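Local coordinates for protein DNA-entry nuclease (Competence-specific nuclease) (Streptococcus agalactiae ILRI112, PDB 4QGO) that probably cleaves DNA and RNA without sequence specificity, as a virulence-associated nuclease of the metal-dependent beta-beta-alpha class, at residues V136-A140 with H141-S145; R151-N154 with Y155-L159. The protein carries 1 engineered substitution. One frame throughout, in Å; residues are numbered along the deposited sequence.

In the fold
Both contacts are local, and together they cover two neighbouring parts of the beta-beta-alpha region. Contact 1 is the turn from strand 135-139 into the short helix 140-144. Contact 2 is the start of the longer helix 153-165. Contact 1 is only partly buried, and its chemistry is a side-chain cap, backbone bonds and one water. Contact 2 is more buried. It adds aromatic packing and an arginine that reaches a sulfate, while its tyrosine Tyr156 faces the large sheet. The centres of contact 1 and contact 2 lie about 11 Å apart. The two meet where Ser142 O probably accepts from Gln153 N (2.7 Å) and where the side chains of Gln138 and Gln153 join.

Contact 1 (V136-A140 with H141-S145); sequences VTQTA and HSNQS
Thr139 and Ser142 have matching first torsions: each oxygen sits between its own backbone N and carbonyl carbon, with chi1 of 69° and 74°. This turns Thr139 OG1 over the start of the helix and brings Ser142 OG back to meet it. Thr139 is the N-cap residue. Its OG1 accepts from Ser142 N at 3.1 Å, so the side chain takes up an amide N-H of the first turn. The two hydroxyl oxygens, Thr139 OG1 and Ser142 OG, lie 2.8 Å apart. Thr139 OG1 in turn donates to Thr209 O. A water bridges Ser142 OG and Gln138 NE2, accepting from the amide at 3.0 Å from NE2. The backbone follows on: Asn143 N donates to Thr139 O and Gln144 N to Ala140 O, both at 2.9 Å. Strand 135-139 pairs antiparallel with strand 108-112, consistent with the two strands of the beta-beta-alpha motif of His-Me finger nucleases. The contact is where the second strand of this pair leads into helix 140-144. Gln138 extends from the last part of the strand and lays its CG against Ser142 OG at 3.3 Å. It crosses Asn143 at about a right angle, with the amide planes 60° apart. Their oxygens, Gln138 OE1 and Asn143 OD1, come within 3.1 Å, but both are acceptors and do not bond. The amide nitrogens have other partners: Gln138 NE2 bonds to Gln153 OE1, while Asn143 ND2 bonds weakly to Asp109 OD2. Gln144 lies alongside Ala140, and its NE2 donates to Asp109 OD2.

Contact 2 (R151-N154 with Y155-L159); sequences RGQN and YYESL. With SO4 (sulfate ion), chain G.
Gly152 is the N-cap of helix 153-165, and the helix opens with successive i to i+4 bonds, Glu157 N to Gln153 O (2.9 Å) and Ser158 N to Asn154 O, with a weak bond from Tyr155 N to Gly152 O. The helix follows closely on helix 140-144, which leads out of the strand pair of the beta-beta-alpha region. Arg151, just ahead of the cap, lies along Tyr155 and reaches Tyr156. Its CG is anti to the carbonyl carbon (chi1 -61°), and the chain then runs extended along the tyrosines. Arg151 CG sits over the face of the Tyr155 ring in a CH-pi contact, 4.2 Å from the centroid and 23° off the normal. Further out, Tyr155 CE2 lies over one face of the guanidinium. Tyr156 OH meets the same group at its edge, almost in plane, and accepts from Arg151 NH1 at 3.1 Å. Tyr156 is itself buried against strands 188-195 and 201-207, with an edge-to-face contact to Phe202. Arg151 NE donates to Lys148 O, so the guanidinium is held at its inner nitrogen as well as at NH1. Around the turn, Gln153 NE2 donates to Glu157 OE2 at 3.1 Å, approaching from above the carboxylate, 60° out of its plane. Gln153 OE1 turns to Gln138, and Asn154 ND2 donates to Gln144 O, which ties this turn to the preceding helix. At the outer tip of the arginine a sulfate, probably from the crystallisation liquor, accepts from Arg151 NH1 through its O4 at 2.7 Å and from Arg151 NH2 through its O3 at 3.2 Å.

Contact 1 (V136-A140 with H141-S145)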
ATOM      1  N   VAL A 136      -4.625   6.930   2.284  1.00  5.31           N
ATOM      2  CA  VAL A 136      -5.320   7.085   1.010  1.00  5.35           C
ATOM      3  C   VAL A 136      -6.673   6.389   1.053  1.00  5.53           C
ATOM      4  O   VAL A 136      -6.977   5.628   1.980  1.00  6.52           O
ATOM      5  CB  VAL A 136      -4.503   6.532  -0.181  1.00  4.87           C
ATOM      6  CG1 VAL A 136      -3.221   7.339  -0.370  1.00  5.25           C
ATOM      7  CG2 VAL A 136      -4.186   5.032   0.007  1.00  7.16           C
ATOM      8  N   THR A 137      -7.493   6.665   0.043  1.00  6.05           N
ATOM      9  CA  THR A 137      -8.730   5.930  -0.163  1.00  5.05           C
ATOM     10  C   THR A 137      -8.372   4.601  -0.799  1.00  5.66           C
ATOM     11  O   THR A 137      -7.869   4.566  -1.915  1.00  6.28           O
ATOM     12  CB  THR A 137      -9.680   6.716  -1.074  1.00  5.10           C
ATOM     13  OG1 THR A 137     -10.049   7.933  -0.414  1.00  6.52           O
ATOM     14  CG2 THR A 137     -10.936   5.901  -1.399  1.00  8.31           C
ATOM     15  N   GLN A 138      -8.605   3.509  -0.077  1.00  5.83           N
ATOM     16  CA  GLN A 138      -8.181   2.195  -0.539  1.00  4.56           C
ATOM     17  C   GLN A 138      -9.360   1.237  -0.535  1.00  4.85           C
ATOM     18  O   GLN A 138     -10.175   1.231   0.408  1.00  7.19           O
ATOM     19  CB  GLN A 138      -7.057   1.648   0.347  1.00  5.85           C
ATOM     20  CG  GLN A 138      -6.397   0.393  -0.234  1.00  5.06           C
ATOM     21  CD  GLN A 138      -5.168  -0.022   0.546  1.00  5.22           C
ATOM     22  OE1 GLN A 138      -5.098   0.179   1.763  1.00  5.52           O
ATOM     23  NE2 GLN A 138      -4.189  -0.600  -0.145  1.00  4.78           N
ATOM     24  N   THR A 139      -9.466   0.424  -1.577  1.00  5.07           N
ATOM     25  CA  THR A 139     -10.579  -0.523  -1.602  1.00  4.67           C
ATOM     26  C   THR A 139     -10.523  -1.450  -0.376  1.00  6.70           C
ATOM     27  O   THR A 139      -9.436  -1.788   0.119  1.00  6.02           O
ATOM     28  CB  THR A 139     -10.646  -1.355  -2.893  1.00  4.92           C
ATOM     29  OG1 THR A 139      -9.534  -2.268  -2.934  1.00  5.08           O
ATOM     30  CG2 THR A 139     -10.640  -0.441  -4.114  1.00  4.30           C
ATOM     31  N   ALA A 140     -11.693  -1.843   0.121  1.00  4.65           N
ATOM     32  CA  ALA A 140     -11.745  -2.756   1.249  1.00  5.35           C
ATOM     33  C   ALA A 140     -10.992  -4.040   0.935  1.00  5.30           C
ATOM     34  O   ALA A 140     -10.252  -4.540   1.778  1.00  7.16           O
ATOM     35  CB  ALA A 140     -13.191  -3.067   1.622  1.00  6.55           C
ATOM     36  N   HIS A 141     -11.173  -4.569  -0.278  1.00  5.98           N
ATOM     37  CA  HIS A 141     -10.470  -5.782  -0.659  1.00  5.42           C
ATOM     38  C   HIS A 141      -8.955  -5.624  -0.609  1.00  6.02           C
ATOM     39  O   HIS A 141      -8.254  -6.459  -0.038  1.00  8.47           O
ATOM     40  CB  HIS A 141     -10.843  -6.221  -2.063  1.00  7.23           C
ATOM     41  CG  HIS A 141      -9.953  -7.300  -2.578  1.00  8.29           C
ATOM     42  ND1 HIS A 141     -10.034  -8.603  -2.136  1.00 13.02           N
ATOM     43  CD2 HIS A 141      -8.916  -7.257  -3.446  1.00 10.24           C
ATOM     44  CE1 HIS A 141      -9.106  -9.326  -2.742  1.00 14.02           C
ATOM     45  NE2 HIS A 141      -8.419  -8.534  -3.547  1.00 12.71           N
ATOM     46  N   SER A 142      -8.449  -4.568  -1.237  1.00  5.05           N
ATOM     47  CA  SER A 142      -7.001  -4.438  -1.337  1.00  6.09           C
ATOM     48  C   SER A 142      -6.354  -4.026  -0.010  1.00  6.86           C
ATOM     49  O   SER A 142      -5.190  -4.338   0.234  1.00  8.81           O
ATOM     50  CB  SER A 142      -6.594  -3.533  -2.507  1.00  5.67           C
ATOM     51  OG  SER A 142      -6.848  -2.157  -2.239  1.00  6.55           O
ATOM     52  N   ASN A 143      -7.109  -3.361   0.859  1.00  7.56           N
ATOM     53  CA  ASN A 143      -6.647  -3.075   2.204  1.00  6.43           C
ATOM     54  C   ASN A 143      -6.613  -4.326   3.081  1.00  7.76           C
ATOM     55  O   ASN A 143      -5.603  -4.627   3.718  1.00  8.12           O
ATOM     56  CB  ASN A 143      -7.553  -2.012   2.847  1.00  6.60           C
ATOM     57  CG  ASN A 143      -7.110  -1.644   4.245  1.00  9.22           C
ATOM     58  OD1 ASN A 143      -6.130  -0.921   4.419  1.00 18.52           O
ATOM     59  ND2 ASN A 143      -7.837  -2.109   5.247  1.00 14.51           N
ATOM     60  N   GLN A 144      -7.706  -5.084   3.066  1.00  7.58           N
ATOM     61  CA  GLN A 144      -7.956  -6.097   4.098  1.00  7.97           C
ATOM     62  C   GLN A 144      -7.436  -7.497   3.817  1.00  9.07           C
ATOM     63  O   GLN A 144      -7.168  -8.261   4.755  1.00 11.16           O
ATOM     64  CB  GLN A 144      -9.458  -6.186   4.368  1.00  9.40           C
ATOM     65  CG  GLN A 144     -10.024  -4.933   4.973  1.00  7.18           C
ATOM     66  CD  GLN A 144     -11.534  -4.976   5.130  1.00 13.22           C
ATOM     67  OE1 GLN A 144     -12.123  -6.045   5.335  1.00 17.50           O
ATOM     68  NE2 GLN A 144     -12.165  -3.813   5.048  1.00 11.63           N
ATOM     69  N   SER A 145      -7.310  -7.866   2.552  1.00  6.97           N
ATOM     70  CA  SER A 145      -7.051  -9.272   2.287  1.00 11.11           C
ATOM     71  C   SER A 145      -5.696  -9.697   2.818  1.00  8.97           C
ATOM     72  O   SER A 145      -4.652  -9.130   2.451  1.00  9.94           O
ATOM     73  CB  SER A 145      -7.125  -9.621   0.818  1.00 13.11           C
ATOM     74  OG  SER A 145      -6.867 -11.012   0.698  1.00 17.75           O
TER
HETATM   75  O   HOH W   1      -4.439  -0.958  -3.094  1.00  6.28           O

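Contact 2 (R151-N154 with Y155-L159)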
ATOM      1  N   ARG A 151      -4.223 -11.985  -2.508  1.00  8.44           N
ATOM      2  CA  ARG A 151      -3.478 -11.117  -1.601  1.00  8.77           C
ATOM      3  C   ARG A 151      -3.907  -9.663  -1.623  1.00  9.55           C
ATOM      4  O   ARG A 151      -4.255  -9.121  -2.667  1.00 10.15           O
ATOM      5  CB  ARG A 151      -1.992 -11.206  -1.945  1.00  8.82           C
ATOM      6  CG  ARG A 151      -1.426 -12.607  -1.779  1.00 10.64           C
ATOM      7  CD  ARG A 151      -0.022 -12.735  -2.330  1.00 11.86           C
ATOM      8  NE  ARG A 151       0.399 -14.137  -2.309  1.00 11.95           N
ATOM      9  CZ  ARG A 151       1.650 -14.555  -2.464  1.00 15.70           C
ATOM     10  NH1 ARG A 151       2.638 -13.685  -2.646  1.00 17.83           N
ATOM     11  NH2 ARG A 151       1.912 -15.855  -2.429  1.00 20.64           N
ATOM     12  N   GLY A 152      -3.907  -9.043  -0.446  1.00  9.17           N
ATOM     13  CA  GLY A 152      -4.058  -7.607  -0.333  1.00  7.83           C
ATOM     14  C   GLY A 152      -2.845  -7.041   0.382  1.00  6.46           C
ATOM     15  O   GLY A 152      -1.883  -7.759   0.676  1.00  7.81           O
ATOM     16  N   GLN A 153      -2.889  -5.748   0.656  1.00  5.62           N
ATOM     17  CA  GLN A 153      -1.790  -5.109   1.358  1.00  4.70           C
ATOM     18  C   GLN A 153      -1.587  -5.722   2.755  1.00  6.45           C
ATOM     19  O   GLN A 153      -0.447  -5.838   3.221  1.00  7.47           O
ATOM     20  CB  GLN A 153      -2.014  -3.597   1.417  1.00  4.75           C
ATOM     21  CG  GLN A 153      -0.943  -2.856   2.212  1.00  5.12           C
ATOM     22  CD  GLN A 153      -0.956  -1.362   1.969  1.00  6.02           C
ATOM     23  OE1 GLN A 153      -1.508  -0.876   0.975  1.00  7.75           O
ATOM     24  NE2 GLN A 153      -0.332  -0.618   2.882  1.00  8.37           N
ATOM     25  N   ASN A 154      -2.672  -6.141   3.404  1.00  6.15           N
ATOM     26  CA  ASN A 154      -2.550  -6.790   4.711  1.00  5.76           C
ATOM     27  C   ASN A 154      -1.633  -8.012   4.654  1.00  6.47           C
ATOM     28  O   ASN A 154      -0.862  -8.247   5.575  1.00  7.81           O
ATOM     29  CB  ASN A 154      -3.927  -7.222   5.245  1.00  7.72           C
ATOM     30  CG  ASN A 154      -4.536  -6.225   6.234  1.00 14.21           C
ATOM     31  OD1 ASN A 154      -3.938  -5.201   6.582  1.00 11.77           O
ATOM     32  ND2 ASN A 154      -5.744  -6.535   6.694  1.00 12.72           N
ATOM     33  N   TYR A 155      -1.723  -8.795   3.578  1.00  5.08           N
ATOM     34  CA  TYR A 155      -0.871  -9.978   3.448  1.00  5.11           C
ATOM     35  C   TYR A 155       0.615  -9.603   3.530  1.00  6.92           C
ATOM     36  O   TYR A 155       1.401 -10.241   4.249  1.00  7.19           O
ATOM     37  CB  TYR A 155      -1.135 -10.716   2.125  1.00  6.79           C
ATOM     38  CG  TYR A 155      -0.210 -11.893   1.935  1.00  5.95           C
ATOM     39  CD1 TYR A 155      -0.464 -13.102   2.567  1.00  8.06           C
ATOM     40  CD2 TYR A 155       0.928 -11.788   1.143  1.00  7.77           C
ATOM     41  CE1 TYR A 155       0.401 -14.172   2.429  1.00 12.37           C
ATOM     42  CE2 TYR A 155       1.798 -12.866   0.995  1.00  7.12           C
ATOM     43  CZ  TYR A 155       1.514 -14.046   1.635  1.00 12.03           C
ATOM     44  OH  TYR A 155       2.375 -15.116   1.497  1.00 15.68           O
ATOM     45  N   TYR A 156       1.002  -8.589   2.764  1.00  5.78           N
ATOM     46  CA  TYR A 156       2.386  -8.146   2.745  1.00  6.96           C
ATOM     47  C   TYR A 156       2.818  -7.510   4.047  1.00  7.25           C
ATOM     48  O   TYR A 156       3.946  -7.722   4.511  1.00  6.36           O
ATOM     49  CB  TYR A 156       2.642  -7.260   1.525  1.00  5.86           C
ATOM     50  CG  TYR A 156       2.679  -8.124   0.295  1.00  5.86           C
ATOM     51  CD1 TYR A 156       3.864  -8.747  -0.103  1.00  6.76           C
ATOM     52  CD2 TYR A 156       1.525  -8.388  -0.428  1.00  8.09           C
ATOM     53  CE1 TYR A 156       3.894  -9.581  -1.205  1.00  6.24           C
ATOM     54  CE2 TYR A 156       1.546  -9.219  -1.533  1.00  7.84           C
ATOM     55  CZ  TYR A 156       2.735  -9.803  -1.917  1.00  7.56           C
ATOM     56  OH  TYR A 156       2.774 -10.641  -3.010  1.00  9.98           O
ATOM     57  N   GLU A 157       1.911  -6.762   4.659  1.00  5.31           N
ATOM     58  CA  GLU A 157       2.176  -6.223   5.992  1.00  6.04           C
ATOM     59  C   GLU A 157       2.406  -7.339   7.007  1.00  5.85           C
ATOM     60  O   GLU A 157       3.284  -7.221   7.863  1.00  6.87           O
ATOM     61  CB  GLU A 157       1.061  -5.270   6.432  1.00  6.28           C
ATOM     62  CG  GLU A 157       1.105  -3.953   5.639  1.00  6.55           C
ATOM     63  CD  GLU A 157      -0.141  -3.128   5.790  1.00  8.04           C
ATOM     64  OE1 GLU A 157      -1.206  -3.718   6.035  1.00  9.92           O
ATOM     65  OE2 GLU A 157      -0.067  -1.884   5.657  1.00  7.46           O
ATOM     66  N   SER A 158       1.646  -8.425   6.890  1.00  6.09           N
ATOM     67  CA  SER A 158       1.861  -9.576   7.752  1.00  7.00           C
ATOM     68  C   SER A 158       3.238 -10.193   7.558  1.00  6.63           C
ATOM     69  O   SER A 158       3.865 -10.605   8.538  1.00  8.22           O
ATOM     70  CB  SER A 158       0.786 -10.634   7.528  1.00  8.45           C
ATOM     71  OG  SER A 158      -0.476 -10.148   7.949  1.00 12.42           O
ATOM     72  N   LEU A 159       3.724 -10.263   6.319  1.00  6.12           N
ATOM     73  CA  LEU A 159       5.073 -10.775   6.100  1.00  8.60           C
ATOM     74  C   LEU A 159       6.103  -9.909   6.813  1.00  6.66           C
ATOM     75  O   LEU A 159       7.054 -10.417   7.420  1.00  6.71           O
ATOM     76  CB  LEU A 159       5.416 -10.829   4.604  1.00  7.62           C
ATOM     77  CG  LEU A 159       4.598 -11.792   3.751  1.00  7.93           C
ATOM     78  CD1 LEU A 159       5.045 -11.687   2.290  1.00  8.51           C
ATOM     79  CD2 LEU A 159       4.730 -13.224   4.256  1.00 12.62           C
TER
HETATM   80  S   SO4 G 305       5.515 -16.316  -2.492  0.73 52.30           S
HETATM   81  O1  SO4 G 305       5.872 -17.110  -1.319  0.73 59.06           O
HETATM   82  O2  SO4 G 305       6.727 -15.930  -3.210  0.73 51.04           O
HETATM   83  O3  SO4 G 305       4.659 -17.107  -3.372  0.73 59.60           O
HETATM   84  O4  SO4 G 305       4.805 -15.114  -2.067  0.73 48.29           O